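Local structure of lipoprotein (Mycoplasma mycoides subsp. capri, 7ADK) at residues B[639-644]-B[655-660]; B[663-668]-B[752-757]. The protein is a lipoprotein that probably acts as a surface-associated protease of the PA (chymotrypsin-like) clan. All blocks are in the same frame, centred on the assembly; numbering follows the deposited sequence.

Interaction 1 of 2, residues B[639-644]-B[655-660]; sequences TAYKDF and LKNKKY
The backbones of 639-644 and 655-660, neither of them in a regular helix or strand, approach most closely at Tyr641 and Lys658, whose CA atoms are 5.0 Å apart. Ala640 to Asp643 form a type I beta turn, closed by the bond from Asp643 N to Ala640 O, and Lys656 is the centre of an inverse gamma turn that delivers Asn657 to the contact. The Asn657 amide reaches across to the beta turn. Its OD1 stands 3.4 Å from Ala640 O; as modelled, two acceptors face each other and make no hydrogen bond, though at this resolution the amide could be turned the other way. Its ND2 is 3.8 Å from Tyr641 O, too far to count as bonded. The same ND2 meets the Tyr641 ring at CD1, 3.9 Å away; the two side chains cross at about a right angle, with ring and amide planes inclined by 55°. Tyr641 holds its CG anti to the backbone N (chi1 -175°), which lifts the ring beside Lys658. These two side chains lie alongside each other and point the same way, Lys658 CB touching Tyr641 CD1 at 4.0 Å. Ala640 CB also rests against the backbone O of Asn657. Just before the turn, Thr639 bonds to Gly756 through its backbone and its OG1, while Lys642 forms a salt bridge with Glu779. What results is turn-against-turn packing by van der Waals contact, bringing together the chain on the two sides of the connection that holds helix 651-655, in the region matching the peptidase family.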
loop_
_atom_site.group_PDB
_atom_site.type_symbol
_atom_site.label_atom_id
_atom_site.label_comp_id
_atom_site.label_asym_id
_atom_site.label_seq_id
_atom_site.Cartn_x
_atom_site.Cartn_y
_atom_site.Cartn_z
ATOM N N THR B 639 -8.238 6.145 -6.959
ATOM C CA THR B 639 -6.914 5.724 -7.433
ATOM C C THR B 639 -5.955 5.536 -6.261
ATOM O O THR B 639 -5.995 6.273 -5.278
ATOM C CB THR B 639 -6.314 6.726 -8.420
ATOM O OG1 THR B 639 -6.296 8.022 -7.871
ATOM C CG2 THR B 639 -7.085 6.764 -9.734
ATOM N N ALA B 640 -5.067 4.549 -6.344
ATOM C CA ALA B 640 -4.168 4.203 -5.249
ATOM C C ALA B 640 -3.027 5.221 -4.996
ATOM O O ALA B 640 -2.248 5.044 -4.064
ATOM C CB ALA B 640 -3.660 2.787 -5.507
ATOM N N TYR B 641 -2.917 6.306 -5.768
ATOM C CA TYR B 641 -1.812 7.265 -5.659
ATOM C C TYR B 641 -1.718 7.953 -4.286
ATOM O O TYR B 641 -0.620 8.103 -3.748
ATOM C CB TYR B 641 -1.912 8.290 -6.798
ATOM C CG TYR B 641 -0.740 9.252 -6.840
ATOM C CD1 TYR B 641 0.524 8.796 -7.258
ATOM C CD2 TYR B 641 -0.899 10.589 -6.430
ATOM C CE1 TYR B 641 1.631 9.664 -7.241
ATOM C CE2 TYR B 641 0.207 11.460 -6.404
ATOM C CZ TYR B 641 1.478 10.995 -6.799
ATOM O OH TYR B 641 2.555 11.820 -6.744
ATOM N N LYS B 642 -2.854 8.314 -3.670
ATOM C CA LYS B 642 -2.901 8.921 -2.320
ATOM C C LYS B 642 -3.236 7.935 -1.189
ATOM O O LYS B 642 -3.527 8.335 -0.064
ATOM C CB LYS B 642 -3.769 10.191 -2.311
ATOM C CG LYS B 642 -3.288 11.199 -3.369
ATOM C CD LYS B 642 -3.722 12.645 -3.099
ATOM C CE LYS B 642 -2.886 13.287 -1.985
ATOM N NZ LYS B 642 -3.273 14.702 -1.779
ATOM N N ASP B 643 -3.164 6.632 -1.448
ATOM C CA ASP B 643 -3.333 5.579 -0.446
ATOM C C ASP B 643 -2.135 5.519 0.514
ATOM O O ASP B 643 -1.088 4.945 0.214
ATOM C CB ASP B 643 -3.593 4.249 -1.175
ATOM C CG ASP B 643 -3.879 3.055 -0.264
ATOM O OD1 ASP B 643 -3.587 3.139 0.949
ATOM O OD2 ASP B 643 -4.417 2.055 -0.789
ATOM N N PHE B 644 -2.297 6.145 1.677
ATOM C CA PHE B 644 -1.273 6.326 2.705
ATOM C C PHE B 644 -1.062 5.125 3.637
ATOM O O PHE B 644 -0.172 5.155 4.487
ATOM C CB PHE B 644 -1.625 7.588 3.499
ATOM C CG PHE B 644 -3.002 7.621 4.130
ATOM C CD1 PHE B 644 -4.066 8.259 3.469
ATOM C CD2 PHE B 644 -3.199 7.066 5.404
ATOM C CE1 PHE B 644 -5.309 8.386 4.105
ATOM C CE2 PHE B 644 -4.440 7.197 6.035
ATOM C CZ PHE B 644 -5.490 7.866 5.391
ATOM N N LEU B 655 4.683 0.339 -6.696
ATOM C CA LEU B 655 5.454 0.651 -7.911
ATOM C C LEU B 655 4.584 1.276 -9.009
ATOM O O LEU B 655 4.734 2.456 -9.317
ATOM C CB LEU B 655 6.197 -0.614 -8.387
ATOM C CG LEU B 655 7.049 -0.415 -9.654
ATOM C CD1 LEU B 655 8.188 0.574 -9.419
ATOM C CD2 LEU B 655 7.654 -1.751 -10.068
ATOM N N LYS B 656 3.634 0.515 -9.559
ATOM C CA LYS B 656 2.606 1.003 -10.495
ATOM C C LYS B 656 1.505 1.757 -9.726
ATOM O O LYS B 656 0.356 1.328 -9.681
ATOM C CB LYS B 656 2.044 -0.175 -11.326
ATOM C CG LYS B 656 3.059 -0.970 -12.172
ATOM C CD LYS B 656 3.783 -0.127 -13.232
ATOM C CE LYS B 656 4.705 -0.970 -14.133
ATOM N NZ LYS B 656 3.972 -1.740 -15.172
ATOM N N ASN B 657 1.870 2.827 -9.016
ATOM C CA ASN B 657 1.005 3.481 -8.020
ATOM C C ASN B 657 -0.221 4.142 -8.672
ATOM O O ASN B 657 -1.352 3.926 -8.240
ATOM C CB ASN B 657 1.860 4.528 -7.259
ATOM C CG ASN B 657 1.484 4.744 -5.804
ATOM O OD1 ASN B 657 0.780 3.967 -5.180
ATOM N ND2 ASN B 657 1.976 5.804 -5.211
ATOM N N LYS B 658 0.025 4.964 -9.706
ATOM C CA LYS B 658 -0.985 5.766 -10.408
ATOM C C LYS B 658 -1.658 5.040 -11.573
ATOM O O LYS B 658 -2.874 5.134 -11.713
ATOM C CB LYS B 658 -0.384 7.129 -10.819
ATOM C CG LYS B 658 0.613 7.113 -11.994
ATOM C CD LYS B 658 1.144 8.526 -12.284
ATOM C CE LYS B 658 1.839 8.631 -13.650
ATOM N NZ LYS B 658 3.173 7.985 -13.679
ATOM N N LYS B 659 -0.896 4.327 -12.408
ATOM C CA LYS B 659 -1.387 3.621 -13.605
ATOM C C LYS B 659 -2.187 2.385 -13.204
ATOM O O LYS B 659 -1.723 1.610 -12.369
ATOM C CB LYS B 659 -0.201 3.215 -14.500
ATOM C CG LYS B 659 0.386 4.350 -15.352
ATOM C CD LYS B 659 -0.511 4.713 -16.546
ATOM C CE LYS B 659 0.240 5.644 -17.508
ATOM N NZ LYS B 659 -0.558 5.963 -18.721
ATOM N N TYR B 660 -3.353 2.177 -13.819
ATOM C CA TYR B 660 -4.166 0.952 -13.703
ATOM C C TYR B 660 -4.545 0.501 -12.262
ATOM O O TYR B 660 -5.053 -0.616 -12.124
ATOM C CB TYR B 660 -3.509 -0.198 -14.528
ATOM C CG TYR B 660 -3.636 -0.223 -16.051
ATOM C CD1 TYR B 660 -4.436 0.691 -16.770
ATOM C CD2 TYR B 660 -3.009 -1.282 -16.749
ATOM C CE1 TYR B 660 -4.631 0.523 -18.157
ATOM C CE2 TYR B 660 -3.196 -1.445 -18.135
ATOM C CZ TYR B 660 -4.020 -0.545 -18.845
ATOM O OH TYR B 660 -4.239 -0.709 -20.177
#

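Interaction 2 of 2, residues B[663-668]-B[752-757]; sequences SLWINS and YAPAGG
Trp665 lays one face of its five-membered ring over Pro754, whose CB makes a CH-pi contact 4.0 Å from the centroid of that ring and only 16° off its normal. CB lies over the five-membered ring, displaced toward its CD1 side, and Trp665 CD1 is the nearest single atom to it, at 3.8 Å. Pro754 serves two rings at once: while CB meets the tryptophan, its CD lies 3.8 Å above the ring of Tyr752, over the centre. Tyr752 in turn reaches the indole at its edge, with CE1 3.9 Å from Trp665 CD1. The two aromatic side chains run past each other in opposite directions, and their planes are inclined by 56°, so the rings meet obliquely. A chi1 of -154° swings the tyrosine ring away from its own backbone N and beside its carbonyl carbon, toward 663-668, where the carbonyl O of Ile666 comes to the ring edge near its plane, 3.1 Å from Tyr752 CD1. Tyr774 packs edge-to-face on the Tyr752 ring, and Val269 meets Trp665, so further apolar and aromatic groups extend the cluster. The contact joins two loops, one between helices 651-655 and 688-691, the other between strands 737-747 and 761-765. All four touching residues are buried, and no polar bond links the segments to each other. Their hold on one another therefore rests on shape and on CH-pi and aromatic dispersion, while polar groups look to neighbouring parts of the chain: the Tyr752 hydroxyl is satisfied by Val635 O, and the Asn667 amide has weak bonds to Tyr633 and Ser631.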
loop_
_atom_site.group_PDB
_atom_site.type_symbol
_atom_site.label_atom_id
_atom_site.label_comp_id
_atom_site.label_asym_id
_atom_site.label_seq_id
_atom_site.Cartn_x
_atom_site.Cartn_y
_atom_site.Cartn_z
ATOM N N SER B 663 -7.919 1.440 -4.808
ATOM C CA SER B 663 -8.133 1.010 -3.414
ATOM C C SER B 663 -9.619 0.761 -3.117
ATOM O O SER B 663 -10.460 1.367 -3.760
ATOM C CB SER B 663 -7.643 2.088 -2.452
ATOM O OG SER B 663 -6.309 2.456 -2.697
ATOM N N LEU B 664 -9.976 -0.074 -2.135
ATOM C CA LEU B 664 -11.356 -0.305 -1.666
ATOM C C LEU B 664 -11.696 0.586 -0.457
ATOM O O LEU B 664 -11.828 0.112 0.668
ATOM C CB LEU B 664 -11.539 -1.805 -1.370
ATOM C CG LEU B 664 -12.961 -2.215 -0.916
ATOM C CD1 LEU B 664 -13.884 -2.497 -2.085
ATOM C CD2 LEU B 664 -12.891 -3.473 -0.074
ATOM N N TRP B 665 -11.806 1.897 -0.677
ATOM C CA TRP B 665 -12.045 2.888 0.385
ATOM C C TRP B 665 -13.406 2.698 1.085
ATOM O O TRP B 665 -14.359 2.157 0.542
ATOM C CB TRP B 665 -11.851 4.312 -0.154
ATOM C CG TRP B 665 -11.181 5.308 0.750
ATOM C CD1 TRP B 665 -11.790 6.125 1.634
ATOM C CD2 TRP B 665 -9.760 5.635 0.856
ATOM N NE1 TRP B 665 -10.857 6.897 2.278
ATOM C CE2 TRP B 665 -9.588 6.611 1.870
ATOM C CE3 TRP B 665 -8.597 5.231 0.177
ATOM C CZ2 TRP B 665 -8.341 7.087 2.263
ATOM C CZ3 TRP B 665 -7.332 5.715 0.548
ATOM C CH2 TRP B 665 -7.198 6.617 1.607
ATOM N N ILE B 666 -13.457 3.105 2.341
ATOM C CA ILE B 666 -14.475 2.793 3.349
ATOM C C ILE B 666 -14.832 4.070 4.115
ATOM O O ILE B 666 -14.545 5.169 3.670
ATOM C CB ILE B 666 -14.051 1.500 4.135
ATOM C CG1 ILE B 666 -14.912 1.053 5.342
ATOM C CG2 ILE B 666 -12.566 1.384 4.476
ATOM C CD1 ILE B 666 -14.572 -0.332 5.906
ATOM N N ASN B 667 -15.496 3.933 5.245
ATOM C CA ASN B 667 -15.965 4.947 6.171
ATOM C C ASN B 667 -15.733 4.373 7.569
ATOM O O ASN B 667 -16.581 3.634 8.080
ATOM C CB ASN B 667 -17.444 5.119 5.843
ATOM C CG ASN B 667 -18.150 6.120 6.712
ATOM O OD1 ASN B 667 -17.613 7.156 7.064
ATOM N ND2 ASN B 667 -19.406 5.895 7.023
ATOM N N SER B 668 -14.508 4.476 8.079
ATOM C CA SER B 668 -14.082 3.864 9.345
ATOM C C SER B 668 -12.773 4.424 9.881
ATOM O O SER B 668 -11.972 4.994 9.146
ATOM C CB SER B 668 -13.909 2.357 9.187
ATOM O OG SER B 668 -15.158 1.746 9.305
ATOM N N TYR B 752 -14.563 10.784 5.290
ATOM C CA TYR B 752 -14.612 10.434 3.861
ATOM C C TYR B 752 -14.152 11.531 2.902
ATOM O O TYR B 752 -14.947 12.218 2.261
ATOM C CB TYR B 752 -16.018 9.946 3.531
ATOM C CG TYR B 752 -16.142 9.000 2.348
ATOM C CD1 TYR B 752 -15.458 7.773 2.330
ATOM C CD2 TYR B 752 -16.974 9.332 1.274
ATOM C CE1 TYR B 752 -15.570 6.909 1.224
ATOM C CE2 TYR B 752 -17.088 8.480 0.168
ATOM C CZ TYR B 752 -16.379 7.272 0.134
ATOM O OH TYR B 752 -16.469 6.501 -0.972
ATOM N N ALA B 753 -12.837 11.645 2.740
ATOM C CA ALA B 753 -12.222 12.429 1.680
ATOM C C ALA B 753 -11.304 11.569 0.776
ATOM O O ALA B 753 -10.091 11.765 0.744
ATOM C CB ALA B 753 -11.556 13.642 2.322
ATOM N N PRO B 754 -11.850 10.579 0.044
ATOM C CA PRO B 754 -11.107 9.758 -0.908
ATOM C C PRO B 754 -10.695 10.554 -2.158
ATOM O O PRO B 754 -11.458 10.738 -3.107
ATOM C CB PRO B 754 -12.044 8.600 -1.244
ATOM C CG PRO B 754 -13.425 9.210 -1.089
ATOM C CD PRO B 754 -13.226 10.116 0.110
ATOM N N ALA B 755 -9.449 10.997 -2.186
ATOM C CA ALA B 755 -8.877 11.753 -3.292
ATOM C C ALA B 755 -8.830 10.970 -4.618
ATOM O O ALA B 755 -8.536 9.777 -4.630
ATOM C CB ALA B 755 -7.481 12.211 -2.877
ATOM N N GLY B 756 -9.041 11.658 -5.744
ATOM C CA GLY B 756 -8.699 11.189 -7.091
ATOM C C GLY B 756 -9.458 9.950 -7.565
ATOM O O GLY B 756 -8.862 8.938 -7.929
ATOM N N GLY B 757 -10.781 9.992 -7.493
ATOM C CA GLY B 757 -11.684 8.882 -7.802
ATOM C C GLY B 757 -12.803 8.811 -6.763
ATOM O O GLY B 757 -13.039 9.790 -6.055
#

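How the interactions relate
The pair illustrates how packing changes with depth. Interaction 1, about 18 Å from the centre of the chain, is partly exposed, with an asparagine amide at its heart and Lys658 and Tyr641 at its exposed edge; interaction 2, about 10 Å from that centre, is buried and aromatic. Segments 655-660 and 663-668 belong to the same loop after helix 651-655, whereas 752-757 comes from the loop between strands 737-747 and 761-765. Probable hydrogen bonds join the two contacts, Asp643 OD2 with Ser663 OG at 2.7 Å and Thr639 OG1 with Gly756 O, and the Phe644 ring packs on the Trp665 indole. Neither contact has such a bond between its own segments.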